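47 KDA membrane antigen (PDB 1O75) binds penicillin and shows zinc-stimulated carboxypeptidase activity on synthetic depsipeptides, possibly acting as a D,D-carboxypeptidase that lowers peptidoglycan cross-linking. Local coordinates at residues E94-R106 and A135-I147. The protein carries 2 engineered substitutions. Numbering follows the deposited sequence.
Sequences EYETDPSVTKMVR and ASSFMVDSEEYKI
Tyr95 reaches from strand 94-98 to the residue just ahead of the hairpin of strands 137-140 and 143-147, where its OH shares a hydrogen bond of 2.7 Å with Ser136 OG, which lies in the ring plane. Glu144 OE2 lies in that plane too, but on the other flank of the hydroxyl, 3.7 Å from Tyr95 CE1, its carboxylate turned 83° from the ring. This oxygen takes the Ser137 hydroxyl on its anti lone pair, OG to OE2 2.6 Å, and forms a salt bridge with Lys81; the two partners probably hold the acid beside the tyrosine. Serines suit this place because a short side chain brings a hydroxyl up to the phenol.

Lysines use their aliphatic stems on rings. Lys146 lays CG over one face of Tyr95, towards the rim, and its CD meets Thr97 CG2 at 3.7 Å; its long chain then carries NZ to Ser375 O of the second subunit. Lys103 CB stands almost centrally over the Tyr145 ring, a CH-pi contact 3.8 Å from the centroid, while bends at chi2 and chi3 (73° and 69°) bring CE to 3.6 Å from Tyr145 OH. Branched Val105 offers two methyls, CG2 to a face of Phe138 and CG1 to Val140 CG2. Carbonyls meet ring edges: Lys103 O at Phe138, Val101 O at Tyr145.

The type I turn Asp98-Val101 redirects the chain, so one curled sheet, its strands 91-98, 101-114 and 143-163 all paired with 69-85, packs on itself. Such orthogonal packing leaves cohesion mainly to side chains: the Tyr95-Ser136 bond gives direction, apolar contact most of the remaining adhesion.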
loop_
_atom_site.group_PDB
_atom_site.type_symbol
_atom_site.label_atom_id
_atom_site.label_comp_id
_atom_site.label_asym_id
_atom_site.label_seq_id
_atom_site.Cartn_x
_atom_site.Cartn_y
_atom_site.Cartn_z
ATOM N N GLU B 94 9.746 -9.598 18.265
ATOM C CA GLU B 94 8.836 -9.282 19.356
ATOM C C GLU B 94 9.767 -9.327 20.575
ATOM O O GLU B 94 10.591 -10.228 20.699
ATOM C CB GLU B 94 7.711 -10.293 19.409
ATOM C CG GLU B 94 6.640 -9.893 18.391
ATOM C CD GLU B 94 5.784 -11.032 17.959
ATOM O OE1 GLU B 94 4.832 -10.785 17.180
ATOM O OE2 GLU B 94 6.066 -12.169 18.396
ATOM N N TYR B 95 9.623 -8.346 21.454
ATOM C CA TYR B 95 10.529 -8.173 22.576
ATOM C C TYR B 95 9.966 -8.136 23.975
ATOM O O TYR B 95 8.773 -7.949 24.198
ATOM C CB TYR B 95 11.258 -6.838 22.429
ATOM C CG TYR B 95 11.994 -6.578 21.147
ATOM C CD1 TYR B 95 13.359 -6.803 21.067
ATOM C CD2 TYR B 95 11.350 -6.019 20.031
ATOM C CE1 TYR B 95 14.082 -6.476 19.929
ATOM C CE2 TYR B 95 12.073 -5.689 18.870
ATOM C CZ TYR B 95 13.437 -5.921 18.833
ATOM O OH TYR B 95 14.197 -5.629 17.721
ATOM N N GLU B 96 10.905 -8.261 24.914
ATOM C CA GLU B 96 10.648 -8.142 26.341
ATOM C C GLU B 96 11.771 -7.185 26.736
ATOM O O GLU B 96 12.931 -7.361 26.321
ATOM C CB GLU B 96 10.796 -9.487 27.044
ATOM C CG GLU B 96 10.225 -9.488 28.445
ATOM C CD GLU B 96 10.376 -10.833 29.137
ATOM O OE1 GLU B 96 10.040 -11.865 28.507
ATOM O OE2 GLU B 96 10.823 -10.851 30.311
ATOM N N THR B 97 11.446 -6.137 27.484
ATOM C CA THR B 97 12.481 -5.178 27.851
ATOM C C THR B 97 12.445 -4.827 29.326
ATOM O O THR B 97 11.520 -5.164 30.025
ATOM C CB THR B 97 12.304 -3.855 27.101
ATOM O OG1 THR B 97 11.162 -3.172 27.644
ATOM C CG2 THR B 97 12.080 -4.107 25.607
ATOM N N ASP B 98 13.469 -4.113 29.765
ATOM C CA ASP B 98 13.546 -3.656 31.152
ATOM C C ASP B 98 13.401 -2.139 31.033
ATOM O O ASP B 98 14.338 -1.458 30.625
ATOM C CB ASP B 98 14.919 -4.003 31.735
ATOM C CG ASP B 98 15.065 -3.585 33.198
ATOM O OD1 ASP B 98 14.218 -2.796 33.683
ATOM O OD2 ASP B 98 16.036 -4.044 33.847
ATOM N N PRO B 99 12.226 -1.594 31.372
ATOM C CA PRO B 99 12.043 -0.141 31.262
ATOM C C PRO B 99 13.000 0.728 32.088
ATOM O O PRO B 99 13.206 1.900 31.762
ATOM C CB PRO B 99 10.592 0.061 31.691
ATOM C CG PRO B 99 9.943 -1.251 31.367
ATOM C CD PRO B 99 10.979 -2.248 31.803
ATOM N N SER B 100 13.599 0.165 33.137
ATOM C CA SER B 100 14.494 0.947 33.992
ATOM C C SER B 100 15.896 1.134 33.428
ATOM O O SER B 100 16.682 1.932 33.945
ATOM C CB SER B 100 14.589 0.307 35.386
ATOM O OG SER B 100 15.265 -0.941 35.339
ATOM N N VAL B 101 16.233 0.402 32.374
ATOM C CA VAL B 101 17.558 0.558 31.800
ATOM C C VAL B 101 17.405 1.102 30.380
ATOM O O VAL B 101 17.026 0.375 29.462
ATOM C CB VAL B 101 18.320 -0.790 31.789
ATOM C CG1 VAL B 101 19.718 -0.600 31.225
ATOM C CG2 VAL B 101 18.402 -1.346 33.215
ATOM N N THR B 102 17.687 2.389 30.211
ATOM C CA THR B 102 17.557 3.009 28.901
ATOM C C THR B 102 18.863 3.606 28.406
ATOM O O THR B 102 19.816 3.793 29.158
ATOM C CB THR B 102 16.491 4.104 28.922
ATOM O OG1 THR B 102 16.912 5.163 29.793
ATOM C CG2 THR B 102 15.160 3.545 29.426
ATOM N N LYS B 103 18.907 3.896 27.120
ATOM C CA LYS B 103 20.082 4.474 26.515
ATOM C C LYS B 103 19.585 5.385 25.397
ATOM O O LYS B 103 18.576 5.090 24.757
ATOM C CB LYS B 103 20.961 3.367 25.941
ATOM C CG LYS B 103 22.341 3.821 25.518
ATOM C CD LYS B 103 23.247 4.114 26.726
ATOM C CE LYS B 103 23.618 2.837 27.476
ATOM N NZ LYS B 103 24.726 3.047 28.469
ATOM N N MET B 104 20.284 6.493 25.180
ATOM C CA MET B 104 19.920 7.430 24.126
ATOM C C MET B 104 21.141 7.627 23.250
ATOM O O MET B 104 22.232 7.893 23.741
ATOM C CB MET B 104 19.481 8.774 24.717
ATOM C CG MET B 104 18.929 9.751 23.677
ATOM S SD MET B 104 18.351 11.299 24.397
ATOM C CE MET B 104 16.825 10.769 25.165
ATOM N N VAL B 105 20.959 7.479 21.946
ATOM C CA VAL B 105 22.053 7.634 21.018
ATOM C C VAL B 105 21.584 8.427 19.829
ATOM O O VAL B 105 20.388 8.587 19.623
ATOM C CB VAL B 105 22.539 6.249 20.492
ATOM C CG1 VAL B 105 23.052 5.390 21.659
ATOM C CG2 VAL B 105 21.383 5.523 19.786
ATOM N N ARG B 106 22.537 8.931 19.061
ATOM C CA ARG B 106 22.221 9.640 17.842
ATOM C C ARG B 106 22.121 8.545 16.766
ATOM O O ARG B 106 22.891 7.584 16.792
ATOM C CB ARG B 106 23.345 10.619 17.486
ATOM C CG ARG B 106 23.506 11.750 18.496
ATOM C CD ARG B 106 24.470 12.822 17.989
ATOM N NE ARG B 106 25.863 12.406 18.101
ATOM C CZ ARG B 106 26.511 12.257 19.255
ATOM N NH1 ARG B 106 25.894 12.498 20.408
ATOM N NH2 ARG B 106 27.777 11.859 19.257
ATOM N N ALA B 135 14.168 -0.951 11.417
ATOM C CA ALA B 135 14.751 -1.214 12.737
ATOM C C ALA B 135 13.794 -0.985 13.887
ATOM O O ALA B 135 13.013 -0.047 13.882
ATOM C CB ALA B 135 15.992 -0.343 12.942
ATOM N N SER B 136 13.859 -1.854 14.888
ATOM C CA SER B 136 13.028 -1.697 16.061
ATOM C C SER B 136 13.937 -1.612 17.297
ATOM O O SER B 136 13.471 -1.428 18.410
ATOM C CB SER B 136 12.059 -2.873 16.168
ATOM O OG SER B 136 12.783 -4.082 16.017
ATOM N N SER B 137 15.239 -1.730 17.084
ATOM C CA SER B 137 16.190 -1.662 18.196
ATOM C C SER B 137 17.534 -1.182 17.683
ATOM O O SER B 137 17.729 -1.047 16.477
ATOM C CB SER B 137 16.360 -3.055 18.821
ATOM O OG SER B 137 17.050 -3.905 17.911
ATOM N N PHE B 138 18.461 -0.931 18.604
ATOM C CA PHE B 138 19.810 -0.505 18.258
ATOM C C PHE B 138 20.823 -1.095 19.256
ATOM O O PHE B 138 20.452 -1.506 20.348
ATOM C CB PHE B 138 19.909 1.036 18.226
ATOM C CG PHE B 138 19.634 1.704 19.548
ATOM C CD1 PHE B 138 20.666 1.923 20.460
ATOM C CD2 PHE B 138 18.349 2.130 19.873
ATOM C CE1 PHE B 138 20.421 2.554 21.670
ATOM C CE2 PHE B 138 18.091 2.763 21.080
ATOM C CZ PHE B 138 19.126 2.976 21.984
ATOM N N MET B 139 22.092 -1.115 18.870
ATOM C CA MET B 139 23.159 -1.668 19.708
ATOM C C MET B 139 24.049 -0.627 20.376
ATOM O O MET B 139 24.508 0.318 19.735
ATOM C CB MET B 139 24.075 -2.571 18.877
ATOM C CG MET B 139 23.420 -3.768 18.254
ATOM S SD MET B 139 22.807 -4.914 19.460
ATOM C CE MET B 139 21.834 -6.013 18.372
ATOM N N VAL B 140 24.308 -0.828 21.662
ATOM C CA VAL B 140 25.189 0.048 22.426
ATOM C C VAL B 140 26.117 -0.855 23.244
ATOM O O VAL B 140 25.667 -1.571 24.144
ATOM C CB VAL B 140 24.406 0.967 23.386
ATOM C CG1 VAL B 140 25.371 1.809 24.207
ATOM C CG2 VAL B 140 23.498 1.872 22.597
ATOM N N ASP B 141 27.407 -0.811 22.924
ATOM C CA ASP B 141 28.396 -1.635 23.607
ATOM C C ASP B 141 27.947 -3.079 23.619
ATOM O O ASP B 141 27.876 -3.698 24.672
ATOM C CB ASP B 141 28.610 -1.186 25.057
ATOM C CG ASP B 141 29.308 0.150 25.158
ATOM O OD1 ASP B 141 30.285 0.364 24.403
ATOM O OD2 ASP B 141 28.882 0.976 26.000
ATOM N N SER B 142 27.609 -3.607 22.453
ATOM C CA SER B 142 27.207 -5.001 22.363
ATOM C C SER B 142 25.898 -5.349 23.079
ATOM O O SER B 142 25.541 -6.525 23.190
ATOM C CB SER B 142 28.339 -5.884 22.900
ATOM O OG SER B 142 29.601 -5.374 22.490
ATOM N N GLU B 143 25.196 -4.348 23.599
ATOM C CA GLU B 143 23.903 -4.605 24.235
ATOM C C GLU B 143 22.823 -3.997 23.332
ATOM O O GLU B 143 23.050 -2.974 22.688
ATOM C CB GLU B 143 23.819 -3.977 25.617
ATOM C CG GLU B 143 24.490 -4.777 26.711
ATOM C CD GLU B 143 23.921 -4.437 28.079
ATOM O OE1 GLU B 143 22.799 -4.909 28.391
ATOM O OE2 GLU B 143 24.590 -3.688 28.832
ATOM N N GLU B 144 21.654 -4.621 23.305
ATOM C CA GLU B 144 20.557 -4.181 22.448
ATOM C C GLU B 144 19.441 -3.484 23.219
ATOM O O GLU B 144 19.090 -3.872 24.337
ATOM C CB GLU B 144 19.997 -5.390 21.680
ATOM C CG GLU B 144 18.946 -5.064 20.618
ATOM C CD GLU B 144 18.386 -6.312 19.950
ATOM O OE1 GLU B 144 18.690 -7.423 20.426
ATOM O OE2 GLU B 144 17.636 -6.184 18.961
ATOM N N TYR B 145 18.880 -2.449 22.601
ATOM C CA TYR B 145 17.802 -1.675 23.208
ATOM C C TYR B 145 16.670 -1.512 22.207
ATOM O O TYR B 145 16.925 -1.211 21.060
ATOM C CB TYR B 145 18.325 -0.293 23.604
ATOM C CG TYR B 145 19.368 -0.328 24.696
ATOM C CD1 TYR B 145 18.997 -0.279 26.039
ATOM C CD2 TYR B 145 20.724 -0.434 24.387
ATOM C CE1 TYR B 145 19.946 -0.336 27.047
ATOM C CE2 TYR B 145 21.684 -0.494 25.392
ATOM C CZ TYR B 145 21.281 -0.445 26.718
ATOM O OH TYR B 145 22.229 -0.509 27.710
ATOM N N LYS B 146 15.440 -1.720 22.656
ATOM C CA LYS B 146 14.265 -1.572 21.807
ATOM C C LYS B 146 13.876 -0.086 21.754
ATOM O O LYS B 146 13.600 0.529 22.788
ATOM C CB LYS B 146 13.102 -2.367 22.384
ATOM C CG LYS B 146 11.765 -2.203 21.646
ATOM C CD LYS B 146 10.697 -3.039 22.322
ATOM C CE LYS B 146 9.310 -2.414 22.270
ATOM N NZ LYS B 146 8.446 -3.001 21.206
ATOM N N ILE B 147 13.858 0.476 20.548
ATOM C CA ILE B 147 13.503 1.885 20.358
ATOM C C ILE B 147 12.137 2.215 20.945
ATOM O O ILE B 147 11.162 1.500 20.711
ATOM C CB ILE B 147 13.526 2.240 18.854
ATOM C CG1 ILE B 147 14.968 2.164 18.356
ATOM C CG2 ILE B 147 12.908 3.657 18.621
ATOM C CD1 ILE B 147 15.136 2.245 16.842
#